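MGS-M4 (Unidentified, PDB 4Q3M) probably works as an aldo-keto reductase, a TIM-barrel oxidoreductase expected to reduce carbonyl groups with a nicotinamide cofactor, although its substrate is unknown. Local coordinates at residues D43-Y48 and L104-K109; N76-Y81 and L85-T90; D26-V31 and I58-I63. All coordinates share one frame; numbering follows the deposited sequence.

Contact 1. Residues D43-Y48 and L104-K109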
ATOM      1  N   ASP A  43     -16.941   5.595  16.857  1.00 48.29           N
ATOM      2  CA  ASP A  43     -16.012   4.581  16.371  1.00 43.11           C
ATOM      3  C   ASP A  43     -14.855   4.367  17.344  1.00 40.80           C
ATOM      4  O   ASP A  43     -14.062   5.277  17.587  1.00 42.45           O
ATOM      5  CB  ASP A  43     -15.473   4.973  14.993  1.00 44.44           C
ATOM      6  CG  ASP A  43     -14.549   3.922  14.407  1.00 45.53           C
ATOM      7  OD1 ASP A  43     -15.045   3.031  13.685  1.00 47.91           O
ATOM      8  OD2 ASP A  43     -13.329   3.991  14.662  1.00 42.79           O
ATOM      9  N   THR A  44     -14.760   3.161  17.895  1.00 40.56           N
ATOM     10  CA  THR A  44     -13.695   2.834  18.838  1.00 46.64           C
ATOM     11  C   THR A  44     -13.038   1.496  18.502  1.00 44.98           C
ATOM     12  O   THR A  44     -13.324   0.899  17.464  1.00 40.01           O
ATOM     13  CB  THR A  44     -14.219   2.795  20.289  1.00 50.95           C
ATOM     14  OG1 THR A  44     -13.130   2.550  21.188  1.00 55.07           O
ATOM     15  CG2 THR A  44     -15.269   1.706  20.457  1.00 48.20           C
ATOM     16  N   ALA A  45     -12.151   1.044  19.384  1.00 48.14           N
ATOM     17  CA  ALA A  45     -11.450  -0.227  19.216  1.00 43.31           C
ATOM     18  C   ALA A  45     -10.802  -0.647  20.531  1.00 41.95           C
ATOM     19  O   ALA A  45     -10.595   0.180  21.418  1.00 43.24           O
ATOM     20  CB  ALA A  45     -10.404  -0.127  18.115  1.00 42.29           C
ATOM     21  N   MET A  46     -10.477  -1.930  20.652  1.00 41.31           N
ATOM     22  CA  MET A  46      -9.896  -2.430  21.893  1.00 41.65           C
ATOM     23  C   MET A  46      -8.475  -1.904  22.088  1.00 45.08           C
ATOM     24  O   MET A  46      -8.035  -1.726  23.223  1.00 46.51           O
ATOM     25  CB  MET A  46      -9.919  -3.965  21.930  1.00 40.66           C
ATOM     26  CG  MET A  46      -8.704  -4.669  21.336  1.00 41.33           C
ATOM     27  SD  MET A  46      -7.297  -4.851  22.458  1.00 51.27           S
ATOM     28  CE  MET A  46      -8.131  -5.207  24.003  1.00 78.79           C
ATOM     29  N   ILE A  47      -7.774  -1.635  20.992  1.00 47.65           N
ATOM     30  CA  ILE A  47      -6.397  -1.163  21.069  1.00 50.48           C
ATOM     31  C   ILE A  47      -6.335   0.291  21.537  1.00 55.12           C
ATOM     32  O   ILE A  47      -5.306   0.748  22.038  1.00 58.25           O
ATOM     33  CB  ILE A  47      -5.673  -1.309  19.709  1.00 44.89           C
ATOM     34  CG1 ILE A  47      -4.154  -1.291  19.900  1.00 48.53           C
ATOM     35  CG2 ILE A  47      -6.130  -0.240  18.726  1.00 39.89           C
ATOM     36  CD1 ILE A  47      -3.642  -2.392  20.803  1.00 43.92           C
ATOM     37  N   TYR A  48      -7.444   1.010  21.387  1.00 54.95           N
ATOM     38  CA  TYR A  48      -7.517   2.397  21.831  1.00 56.59           C
ATOM     39  C   TYR A  48      -7.585   2.465  23.350  1.00 55.34           C
ATOM     40  O   TYR A  48      -7.158   3.445  23.958  1.00 57.88           O
ATOM     41  CB  TYR A  48      -8.728   3.104  21.217  1.00 54.99           C
ATOM     42  CG  TYR A  48      -8.730   3.144  19.706  1.00 58.08           C
ATOM     43  CD1 TYR A  48      -7.545   3.044  18.986  1.00 58.25           C
ATOM     44  CD2 TYR A  48      -9.915   3.284  18.998  1.00 58.39           C
ATOM     45  CE1 TYR A  48      -7.544   3.079  17.603  1.00 57.28           C
ATOM     46  CE2 TYR A  48      -9.924   3.321  17.616  1.00 58.98           C
ATOM     47  CZ  TYR A  48      -8.737   3.218  16.924  1.00 58.67           C
ATOM     48  OH  TYR A  48      -8.743   3.254  15.549  1.00 57.44           O
ATOM     49  N   LEU A 104     -15.414  -4.945  13.518  1.00 35.64           N
ATOM     50  CA  LEU A 104     -14.460  -5.023  12.416  1.00 35.57           C
ATOM     51  C   LEU A 104     -13.191  -5.788  12.776  1.00 38.86           C
ATOM     52  O   LEU A 104     -12.741  -5.765  13.922  1.00 33.09           O
ATOM     53  CB  LEU A 104     -14.076  -3.616  11.947  1.00 31.48           C
ATOM     54  CG  LEU A 104     -15.187  -2.653  11.528  1.00 33.07           C
ATOM     55  CD1 LEU A 104     -14.602  -1.287  11.201  1.00 30.53           C
ATOM     56  CD2 LEU A 104     -15.960  -3.200  10.343  1.00 28.56           C
ATOM     57  N   ILE A 105     -12.620  -6.464  11.783  1.00 39.76           N
ATOM     58  CA  ILE A 105     -11.269  -6.996  11.897  1.00 36.15           C
ATOM     59  C   ILE A 105     -10.303  -5.853  11.611  1.00 37.35           C
ATOM     60  O   ILE A 105     -10.325  -5.276  10.524  1.00 37.83           O
ATOM     61  CB  ILE A 105     -11.017  -8.164  10.925  1.00 35.87           C
ATOM     62  CG1 ILE A 105     -12.077  -9.254  11.109  1.00 36.76           C
ATOM     63  CG2 ILE A 105      -9.621  -8.733  11.125  1.00 29.50           C
ATOM     64  CD1 ILE A 105     -11.909 -10.438  10.179  1.00 26.49           C
ATOM     65  N   HIS A 106      -9.465  -5.523  12.589  1.00 38.07           N
ATOM     66  CA  HIS A 106      -8.658  -4.306  12.532  1.00 35.20           C
ATOM     67  C   HIS A 106      -7.598  -4.339  11.429  1.00 35.10           C
ATOM     68  O   HIS A 106      -7.441  -3.371  10.686  1.00 32.19           O
ATOM     69  CB  HIS A 106      -7.991  -4.058  13.886  1.00 38.26           C
ATOM     70  CG  HIS A 106      -7.740  -2.612  14.180  1.00 42.35           C
ATOM     71  ND1 HIS A 106      -7.747  -2.102  15.461  1.00 44.67           N
ATOM     72  CD2 HIS A 106      -7.479  -1.566  13.360  1.00 46.19           C
ATOM     73  CE1 HIS A 106      -7.499  -0.806  15.417  1.00 47.66           C
ATOM     74  NE2 HIS A 106      -7.333  -0.455  14.155  1.00 48.28           N
ATOM     75  N   TRP A 107      -6.876  -5.449  11.330  1.00 36.47           N
ATOM     76  CA  TRP A 107      -5.837  -5.599  10.314  1.00 37.70           C
ATOM     77  C   TRP A 107      -5.851  -6.997   9.700  1.00 39.19           C
ATOM     78  O   TRP A 107      -6.388  -7.938  10.285  1.00 38.06           O
ATOM     79  CB  TRP A 107      -4.453  -5.318  10.906  1.00 38.17           C
ATOM     80  CG  TRP A 107      -4.251  -3.913  11.390  1.00 40.03           C
ATOM     81  CD1 TRP A 107      -4.514  -3.431  12.640  1.00 44.36           C
ATOM     82  CD2 TRP A 107      -3.720  -2.813  10.640  1.00 38.13           C
ATOM     83  NE1 TRP A 107      -4.190  -2.098  12.713  1.00 43.32           N
ATOM     84  CE2 TRP A 107      -3.700  -1.694  11.498  1.00 40.36           C
ATOM     85  CE3 TRP A 107      -3.263  -2.664   9.327  1.00 35.93           C
ATOM     86  CZ2 TRP A 107      -3.243  -0.444  11.085  1.00 35.79           C
ATOM     87  CZ3 TRP A 107      -2.810  -1.423   8.918  1.00 39.57           C
ATOM     88  CH2 TRP A 107      -2.803  -0.328   9.794  1.00 37.98           C
ATOM     89  N   PHE A 108      -5.252  -7.127   8.521  1.00 37.07           N
ATOM     90  CA  PHE A 108      -5.101  -8.430   7.884  1.00 35.02           C
ATOM     91  C   PHE A 108      -3.882  -9.155   8.442  1.00 31.72           C
ATOM     92  O   PHE A 108      -2.779  -8.609   8.463  1.00 34.15           O
ATOM     93  CB  PHE A 108      -4.983  -8.282   6.365  1.00 23.69           C
ATOM     94  CG  PHE A 108      -4.844  -9.589   5.638  1.00 33.76           C
ATOM     95  CD1 PHE A 108      -5.954 -10.378   5.384  1.00 28.87           C
ATOM     96  CD2 PHE A 108      -3.603 -10.027   5.204  1.00 31.07           C
ATOM     97  CE1 PHE A 108      -5.829 -11.580   4.713  1.00 27.72           C
ATOM     98  CE2 PHE A 108      -3.472 -11.228   4.533  1.00 30.15           C
ATOM     99  CZ  PHE A 108      -4.586 -12.005   4.286  1.00 29.26           C
ATOM    100  N   LYS A 109      -4.089 -10.387   8.898  1.00 35.22           N
ATOM    101  CA  LYS A 109      -3.013 -11.180   9.482  1.00 34.43           C
ATOM    102  C   LYS A 109      -2.996 -12.591   8.905  1.00 36.72           C
ATOM    103  O   LYS A 109      -2.850 -13.568   9.637  1.00 41.47           O
ATOM    104  CB  LYS A 109      -3.157 -11.240  11.006  1.00 33.22           C
ATOM    105  CG  LYS A 109      -3.098  -9.885  11.696  1.00 38.62           C
ATOM    106  CD  LYS A 109      -1.682  -9.333  11.726  1.00 39.17           C
ATOM    107  CE  LYS A 109      -0.772 -10.200  12.584  1.00 36.88           C
ATOM    108  NZ  LYS A 109       0.580  -9.599  12.748  1.00 37.14           N
TER
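Tyr48 N donates to Ala45 O at 3.3 Å, closing a short bend that presents Ala45, Ile47 and Tyr48 to the imidazole of His106. The ring carbon CE1, which lies between the two nitrogens of His106, does most of the touching. It meets Ile47 CG2 at 3.6 Å and Ala45 CB at 4.0 Å, and the Ile47 and His106 side chains cross at about a right angle. With CG1 of Ile47 anti to the backbone N (chi1 -160°), the longer branch leads off and the CG2 methyl is left to face the imidazole. Ala45 CB also rests 3.5 Å above one face of the Tyr48 ring, offset toward its rim, and so bridges the two aromatic groups. Tyr48 OH lies 4.2 Å from His106 NE2, too far for a direct hydrogen bond. The segments come from the C-terminal ends of strands 41-43 and 102-105 in the (beta/alpha)8 barrel, the end that carries the active site in TIM barrels. Asp43, Tyr48 and His106, together with Lys73 of strand 69-74, are consistent with the Asp-Tyr-Lys-His tetrad of aldo-keto reductases. Lys73 NZ forms a salt bridge with Asp43 OD2 and a hydrogen bond to Thr44 O, and the other carboxylate oxygen, Asp43 OD1, pairs with Gln158 NE2. The backbone His106 O accepts a hydrogen bond from Asn137 ND2.

Contact 2. Residues N76-Y81 and L85-T90; sequences NTDQGY and LEAFNT
Tyr81 O accepts Leu85 N at 3.2 Å with an N-H...O angle of 164°, the first-turn bond of helix 81-94. Segment 76-81 bends from a 3-10 turn into that helix, with Gly80 at the N-cap, and the CA atoms of Asp78 and Ala87 come within 6.5 Å. This is a strand-to-helix connection of the (beta/alpha)8 barrel, leading from strand 69-74 to the outer layer. The positive phi of Gly80 would press a CB against the preceding carbonyl, so the turn calls for glycine. Thr84 OG1 ties the loop to the helix start, within hydrogen-bonding reach of both Asp78 O and Gly80 O, which must share its one proton. Because Tyr81 CG is anti to the backbone N (chi1 -170°), the ring stands out across the helix direction, and Leu85 CD1 leans back toward the helix start to reach Tyr81 CE2 at 3.6 Å. The phenol end is held by Thr123 of helix 111-126. On the 3-10 turn, the Asp78 carboxylate lies against the Ala87 methyl, with OD2 3.4 Å from CB. Within the helix, Glu86 O accepts Thr90 N at 3.1 Å and Thr90 OG1 at 3.0 Å, from opposite faces of its carbonyl plane.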
ATOM      1  N   ASN A  76      -5.289  -7.413  16.423  1.00 37.61           N
ATOM      2  CA  ASN A  76      -4.506  -8.458  15.767  1.00 41.54           C
ATOM      3  C   ASN A  76      -4.195  -9.672  16.639  1.00 44.53           C
ATOM      4  O   ASN A  76      -4.239 -10.810  16.170  1.00 43.46           O
ATOM      5  CB  ASN A  76      -3.190  -7.869  15.252  1.00 42.80           C
ATOM      6  CG  ASN A  76      -3.396  -6.634  14.399  1.00 45.27           C
ATOM      7  OD1 ASN A  76      -4.518  -6.151  14.245  1.00 43.16           O
ATOM      8  ND2 ASN A  76      -2.308  -6.111  13.843  1.00 48.85           N
ATOM      9  N   THR A  77      -3.877  -9.426  17.906  1.00 47.13           N
ATOM     10  CA  THR A  77      -3.459 -10.493  18.811  1.00 48.09           C
ATOM     11  C   THR A  77      -4.595 -11.448  19.167  1.00 45.64           C
ATOM     12  O   THR A  77      -4.352 -12.547  19.668  1.00 48.66           O
ATOM     13  CB  THR A  77      -2.878  -9.920  20.118  1.00 51.61           C
ATOM     14  OG1 THR A  77      -3.891  -9.178  20.810  1.00 52.60           O
ATOM     15  CG2 THR A  77      -1.697  -9.009  19.825  1.00 52.85           C
ATOM     16  N   ASP A  78      -5.830 -11.034  18.909  1.00 41.56           N
ATOM     17  CA  ASP A  78      -6.988 -11.829  19.301  1.00 43.68           C
ATOM     18  C   ASP A  78      -7.623 -12.574  18.128  1.00 45.61           C
ATOM     19  O   ASP A  78      -8.688 -13.175  18.279  1.00 46.58           O
ATOM     20  CB  ASP A  78      -8.039 -10.938  19.962  1.00 39.49           C
ATOM     21  CG  ASP A  78      -7.590 -10.384  21.295  1.00 41.47           C
ATOM     22  OD1 ASP A  78      -6.819 -11.067  22.000  1.00 43.70           O
ATOM     23  OD2 ASP A  78      -8.014  -9.259  21.639  1.00 43.67           O
ATOM     24  N   GLN A  79      -6.982 -12.533  16.964  1.00 42.61           N
ATOM     25  CA  GLN A  79      -7.523 -13.212  15.790  1.00 42.46           C
ATOM     26  C   GLN A  79      -7.508 -14.725  15.982  1.00 45.79           C
ATOM     27  O   GLN A  79      -6.560 -15.285  16.534  1.00 45.58           O
ATOM     28  CB  GLN A  79      -6.751 -12.822  14.526  1.00 39.53           C
ATOM     29  CG  GLN A  79      -6.984 -11.384  14.086  1.00 35.11           C
ATOM     30  CD  GLN A  79      -6.593 -11.138  12.641  1.00 35.79           C
ATOM     31  OE1 GLN A  79      -6.397 -12.078  11.870  1.00 37.21           O
ATOM     32  NE2 GLN A  79      -6.484  -9.869  12.266  1.00 34.19           N
ATOM     33  N   GLY A  80      -8.571 -15.378  15.522  1.00 46.33           N
ATOM     34  CA  GLY A  80      -8.782 -16.791  15.774  1.00 51.82           C
ATOM     35  C   GLY A  80     -10.139 -16.976  16.423  1.00 52.61           C
ATOM     36  O   GLY A  80     -10.547 -16.153  17.241  1.00 48.64           O
ATOM     37  N   TYR A  81     -10.831 -18.056  16.065  1.00 55.04           N
ATOM     38  CA  TYR A  81     -12.229 -18.256  16.453  1.00 56.16           C
ATOM     39  C   TYR A  81     -12.493 -18.104  17.951  1.00 58.16           C
ATOM     40  O   TYR A  81     -13.283 -17.253  18.361  1.00 58.41           O
ATOM     41  CB  TYR A  81     -12.709 -19.635  15.993  1.00 54.97           C
ATOM     42  CG  TYR A  81     -14.202 -19.835  16.142  1.00 52.87           C
ATOM     43  CD1 TYR A  81     -15.080 -19.405  15.155  1.00 46.08           C
ATOM     44  CD2 TYR A  81     -14.733 -20.450  17.269  1.00 55.46           C
ATOM     45  CE1 TYR A  81     -16.444 -19.582  15.285  1.00 47.43           C
ATOM     46  CE2 TYR A  81     -16.096 -20.631  17.407  1.00 56.20           C
ATOM     47  CZ  TYR A  81     -16.947 -20.196  16.413  1.00 52.88           C
ATOM     48  OH  TYR A  81     -18.304 -20.374  16.545  1.00 54.27           O
ATOM     49  N   LEU A  85     -14.204 -14.649  20.038  1.00 48.21           N
ATOM     50  CA  LEU A  85     -15.428 -14.695  20.832  1.00 52.47           C
ATOM     51  C   LEU A  85     -15.213 -14.086  22.213  1.00 58.65           C
ATOM     52  O   LEU A  85     -16.081 -13.388  22.737  1.00 55.83           O
ATOM     53  CB  LEU A  85     -15.929 -16.135  20.973  1.00 54.63           C
ATOM     54  CG  LEU A  85     -16.374 -16.862  19.704  1.00 53.60           C
ATOM     55  CD1 LEU A  85     -16.775 -18.292  20.029  1.00 50.32           C
ATOM     56  CD2 LEU A  85     -17.519 -16.122  19.032  1.00 51.49           C
ATOM     57  N   GLU A  86     -14.045 -14.350  22.791  1.00 64.65           N
ATOM     58  CA  GLU A  86     -13.711 -13.852  24.120  1.00 67.83           C
ATOM     59  C   GLU A  86     -13.351 -12.369  24.095  1.00 67.09           C
ATOM     60  O   GLU A  86     -13.738 -11.613  24.986  1.00 71.35           O
ATOM     61  CB  GLU A  86     -12.556 -14.664  24.715  1.00 68.33           C
ATOM     62  CG  GLU A  86     -12.088 -14.191  26.087  1.00 74.00           C
ATOM     63  CD  GLU A  86     -13.092 -14.474  27.193  1.00 78.56           C
ATOM     64  OE1 GLU A  86     -14.105 -15.158  26.934  1.00 76.95           O
ATOM     65  OE2 GLU A  86     -12.862 -14.011  28.331  1.00 79.77           O
ATOM     66  N   ALA A  87     -12.610 -11.959  23.070  1.00 57.39           N
ATOM     67  CA  ALA A  87     -12.211 -10.563  22.929  1.00 57.09           C
ATOM     68  C   ALA A  87     -13.419  -9.678  22.651  1.00 56.62           C
ATOM     69  O   ALA A  87     -13.415  -8.487  22.963  1.00 59.68           O
ATOM     70  CB  ALA A  87     -11.181 -10.416  21.827  1.00 57.42           C
ATOM     71  N   PHE A  88     -14.452 -10.270  22.061  1.00 52.38           N
ATOM     72  CA  PHE A  88     -15.689  -9.554  21.777  1.00 47.09           C
ATOM     73  C   PHE A  88     -16.480  -9.295  23.055  1.00 49.74           C
ATOM     74  O   PHE A  88     -17.005  -8.200  23.259  1.00 48.21           O
ATOM     75  CB  PHE A  88     -16.544 -10.335  20.780  1.00 46.16           C
ATOM     76  CG  PHE A  88     -17.884  -9.717  20.520  1.00 46.68           C
ATOM     77  CD1 PHE A  88     -17.998  -8.599  19.710  1.00 46.07           C
ATOM     78  CD2 PHE A  88     -19.031 -10.250  21.083  1.00 46.39           C
ATOM     79  CE1 PHE A  88     -19.228  -8.025  19.470  1.00 44.89           C
ATOM     80  CE2 PHE A  88     -20.268  -9.681  20.846  1.00 52.93           C
ATOM     81  CZ  PHE A  88     -20.366  -8.566  20.037  1.00 50.51           C
ATOM     82  N   ASN A  89     -16.566 -10.311  23.909  1.00 52.63           N
ATOM     83  CA  ASN A  89     -17.257 -10.182  25.186  1.00 65.15           C
ATOM     84  C   ASN A  89     -16.565  -9.161  26.078  1.00 61.39           C
ATOM     85  O   ASN A  89     -17.217  -8.437  26.830  1.00 59.36           O
ATOM     86  CB  ASN A  89     -17.338 -11.534  25.896  1.00 78.86           C
ATOM     87  CG  ASN A  89     -17.901 -12.626  25.009  1.00 87.59           C
ATOM     88  OD1 ASN A  89     -18.833 -12.396  24.238  1.00 90.63           O
ATOM     89  ND2 ASN A  89     -17.335 -13.823  25.113  1.00 90.91           N
ATOM     90  N   THR A  90     -15.240  -9.110  25.985  1.00 58.93           N
ATOM     91  CA  THR A  90     -14.458  -8.120  26.713  1.00 60.14           C
ATOM     92  C   THR A  90     -14.791  -6.718  26.213  1.00 58.73           C
ATOM     93  O   THR A  90     -14.991  -5.799  27.007  1.00 62.27           O
ATOM     94  CB  THR A  90     -12.945  -8.375  26.566  1.00 60.18           C
ATOM     95  OG1 THR A  90     -12.629  -9.682  27.066  1.00 62.05           O
ATOM     96  CG2 THR A  90     -12.149  -7.335  27.340  1.00 59.79           C
TER

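Contact 3. Residues D26-V31 and I58-I63; sequences DAYNAV and IKDSNI
Tyr28, with chi1 170°, sends its ring outward from helix 26-37, and Asp60 (chi1 -65°) turns its carboxylate to the phenol end, where the contact is exposed to solvent. Helices 26-37 and 51-59 belong to the outer helical layer of the (beta/alpha)8 barrel, and the contact joins the first turns of one to the C-terminal end of the other and the turn that follows it. Asp60 OD2 stands at the edge of the Tyr28 ring, near its plane, 3.7 Å from Tyr28 OH, which is an approach and not a hydrogen bond. The ring and carboxylate planes are 73° apart. Lys32, one turn after Tyr28, has a hydrogen bond with the phenol oxygen and another with the backbone Asp60 O, both weak, so that its side chain spans the two segments. Deeper in, Val31 CG1 and Ile58 CG1 meet loosely at 4.4 Å, and Val31 also packs on Val54 and Ala57 of helix 51-59. Past Ile58 the chain makes a type I beta turn from Lys59, ending at Asn62, whose positive phi leaves the helical conformation. Ser61 OG fastens this exit by donating to Ile58 O at 2.7 Å from above the carbonyl plane, and the same hydroxyl oxygen weakly accepts Ile63 N at 3.4 Å.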
ATOM      1  N   ASP A  26     -10.501  12.297  28.352  1.00 79.20           N
ATOM      2  CA  ASP A  26     -10.449  13.037  27.099  1.00 77.92           C
ATOM      3  C   ASP A  26     -11.280  12.314  26.047  1.00 71.49           C
ATOM      4  O   ASP A  26     -11.867  12.941  25.166  1.00 67.90           O
ATOM      5  CB  ASP A  26      -9.007  13.212  26.623  1.00 84.59           C
ATOM      6  CG  ASP A  26      -8.223  14.187  27.481  1.00 93.24           C
ATOM      7  OD1 ASP A  26      -8.217  15.394  27.158  1.00 94.78           O
ATOM      8  OD2 ASP A  26      -7.612  13.747  28.478  1.00 98.79           O
ATOM      9  N   ALA A  27     -11.327  10.991  26.153  1.00 71.44           N
ATOM     10  CA  ALA A  27     -12.172  10.182  25.285  1.00 65.61           C
ATOM     11  C   ALA A  27     -13.623  10.280  25.734  1.00 66.96           C
ATOM     12  O   ALA A  27     -14.537  10.322  24.913  1.00 64.32           O
ATOM     13  CB  ALA A  27     -11.711   8.736  25.283  1.00 64.96           C
ATOM     14  N   TYR A  28     -13.822  10.317  27.049  1.00 71.14           N
ATOM     15  CA  TYR A  28     -15.154  10.442  27.629  1.00 70.90           C
ATOM     16  C   TYR A  28     -15.810  11.763  27.235  1.00 68.68           C
ATOM     17  O   TYR A  28     -16.953  11.784  26.777  1.00 64.50           O
ATOM     18  CB  TYR A  28     -15.087  10.324  29.155  1.00 75.94           C
ATOM     19  CG  TYR A  28     -16.375  10.688  29.859  1.00 79.58           C
ATOM     20  CD1 TYR A  28     -17.401   9.762  29.995  1.00 79.96           C
ATOM     21  CD2 TYR A  28     -16.565  11.957  30.392  1.00 81.80           C
ATOM     22  CE1 TYR A  28     -18.580  10.091  30.637  1.00 82.52           C
ATOM     23  CE2 TYR A  28     -17.740  12.296  31.034  1.00 83.69           C
ATOM     24  CZ  TYR A  28     -18.744  11.360  31.154  1.00 83.36           C
ATOM     25  OH  TYR A  28     -19.916  11.691  31.794  1.00 86.15           O
ATOM     26  N   ASN A  29     -15.080  12.857  27.423  1.00 71.47           N
ATOM     27  CA  ASN A  29     -15.593  14.186  27.111  1.00 71.20           C
ATOM     28  C   ASN A  29     -15.905  14.356  25.630  1.00 68.92           C
ATOM     29  O   ASN A  29     -16.923  14.945  25.267  1.00 69.20           O
ATOM     30  CB  ASN A  29     -14.598  15.260  27.553  1.00 74.11           C
ATOM     31  CG  ASN A  29     -14.505  15.385  29.061  1.00 74.59           C
ATOM     32  OD1 ASN A  29     -15.465  15.107  29.779  1.00 74.16           O
ATOM     33  ND2 ASN A  29     -13.344  15.807  29.549  1.00 75.76           N
ATOM     34  N   ALA A  30     -15.024  13.837  24.781  1.00 65.89           N
ATOM     35  CA  ALA A  30     -15.169  13.971  23.336  1.00 59.07           C
ATOM     36  C   ALA A  30     -16.449  13.315  22.828  1.00 59.60           C
ATOM     37  O   ALA A  30     -17.154  13.883  21.993  1.00 62.00           O
ATOM     38  CB  ALA A  30     -13.957  13.381  22.629  1.00 55.77           C
ATOM     39  N   VAL A  31     -16.742  12.122  23.336  1.00 58.95           N
ATOM     40  CA  VAL A  31     -17.923  11.374  22.920  1.00 60.63           C
ATOM     41  C   VAL A  31     -19.210  12.151  23.184  1.00 71.12           C
ATOM     42  O   VAL A  31     -20.053  12.288  22.298  1.00 72.56           O
ATOM     43  CB  VAL A  31     -18.004  10.005  23.629  1.00 57.00           C
ATOM     44  CG1 VAL A  31     -19.368   9.368  23.412  1.00 56.72           C
ATOM     45  CG2 VAL A  31     -16.900   9.086  23.131  1.00 53.81           C
ATOM     46  N   ILE A  58     -21.869   7.157  26.680  1.00 72.86           N
ATOM     47  CA  ILE A  58     -23.094   6.840  25.959  1.00 68.46           C
ATOM     48  C   ILE A  58     -24.266   6.667  26.925  1.00 70.02           C
ATOM     49  O   ILE A  58     -25.383   7.102  26.642  1.00 71.07           O
ATOM     50  CB  ILE A  58     -22.920   5.566  25.107  1.00 65.75           C
ATOM     51  CG1 ILE A  58     -21.861   5.798  24.027  1.00 66.71           C
ATOM     52  CG2 ILE A  58     -24.237   5.156  24.467  1.00 65.23           C
ATOM     53  CD1 ILE A  58     -21.568   4.581  23.181  1.00 64.14           C
ATOM     54  N   LYS A  59     -24.005   6.043  28.069  1.00 69.04           N
ATOM     55  CA  LYS A  59     -25.034   5.848  29.087  1.00 73.73           C
ATOM     56  C   LYS A  59     -25.533   7.172  29.659  1.00 75.05           C
ATOM     57  O   LYS A  59     -26.739   7.416  29.723  1.00 79.52           O
ATOM     58  CB  LYS A  59     -24.509   4.971  30.228  1.00 77.71           C
ATOM     59  CG  LYS A  59     -24.460   3.484  29.920  1.00 77.99           C
ATOM     60  CD  LYS A  59     -24.373   2.673  31.207  1.00 82.28           C
ATOM     61  CE  LYS A  59     -24.147   1.197  30.923  1.00 82.92           C
ATOM     62  NZ  LYS A  59     -25.190   0.637  30.020  1.00 82.53           N
ATOM     63  N   ASP A  60     -24.600   8.024  30.069  1.00 74.97           N
ATOM     64  CA  ASP A  60     -24.935   9.255  30.778  1.00 81.82           C
ATOM     65  C   ASP A  60     -25.467  10.357  29.861  1.00 81.56           C
ATOM     66  O   ASP A  60     -25.805  11.446  30.325  1.00 82.21           O
ATOM     67  CB  ASP A  60     -23.708   9.771  31.535  1.00 84.23           C
ATOM     68  CG  ASP A  60     -23.261   8.828  32.634  1.00 87.09           C
ATOM     69  OD1 ASP A  60     -24.088   8.017  33.100  1.00 89.96           O
ATOM     70  OD2 ASP A  60     -22.079   8.900  33.033  1.00 85.70           O
ATOM     71  N   SER A  61     -25.547  10.074  28.564  1.00 78.83           N
ATOM     72  CA  SER A  61     -25.967  11.077  27.590  1.00 79.83           C
ATOM     73  C   SER A  61     -27.485  11.238  27.531  1.00 86.31           C
ATOM     74  O   SER A  61     -27.989  12.165  26.894  1.00 88.07           O
ATOM     75  CB  SER A  61     -25.436  10.722  26.200  1.00 73.81           C
ATOM     76  OG  SER A  61     -26.059   9.552  25.703  1.00 72.01           O
ATOM     77  N   ASN A  62     -28.200  10.331  28.192  1.00 90.51           N
ATOM     78  CA  ASN A  62     -29.663  10.292  28.163  1.00 93.06           C
ATOM     79  C   ASN A  62     -30.216  10.160  26.744  1.00 87.79           C
ATOM     80  O   ASN A  62     -31.333  10.590  26.460  1.00 89.23           O
ATOM     81  CB  ASN A  62     -30.255  11.533  28.838  1.00 98.54           C
ATOM     82  CG  ASN A  62     -29.861  11.648  30.296  1.00105.20           C
ATOM     83  OD1 ASN A  62     -29.426  10.676  30.913  1.00105.78           O
ATOM     84  ND2 ASN A  62     -30.018  12.841  30.860  1.00110.17           N
ATOM     85  N   ILE A  63     -29.422   9.564  25.861  1.00 82.26           N
ATOM     86  CA  ILE A  63     -29.845   9.304  24.490  1.00 76.66           C
ATOM     87  C   ILE A  63     -30.035   7.805  24.289  1.00 74.51           C
ATOM     88  O   ILE A  63     -29.128   7.024  24.578  1.00 72.59           O
ATOM     89  CB  ILE A  63     -28.824   9.844  23.466  1.00 68.32           C
ATOM     90  CG1 ILE A  63     -28.705  11.365  23.583  1.00 69.00           C
ATOM     91  CG2 ILE A  63     -29.220   9.449  22.051  1.00 60.81           C
ATOM     92  CD1 ILE A  63     -27.771  11.984  22.565  1.00 65.96           C
TER

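In the fold
From the N terminus, helix 26-37 opens contact 3, and the chain runs through strand 41-43 and the 43-48 loop before helix 51-59 returns to close it. Contact 1 therefore begins inside contact 3 and ends well beyond it, at 104-109, so the two cross, with centres about 21 Å apart and no touch. Contact 2 falls wholly within the span of contact 1 and begins after contact 3 has closed. Contact 3 joins two outer helices, contact 1 brings together loops at the ends of two barrel strands, and contact 2 shapes the start of helix 81-94. Contacts 1 and 2 meet where Gln79 NE2 probably bonds to Trp107 O at 2.8 Å.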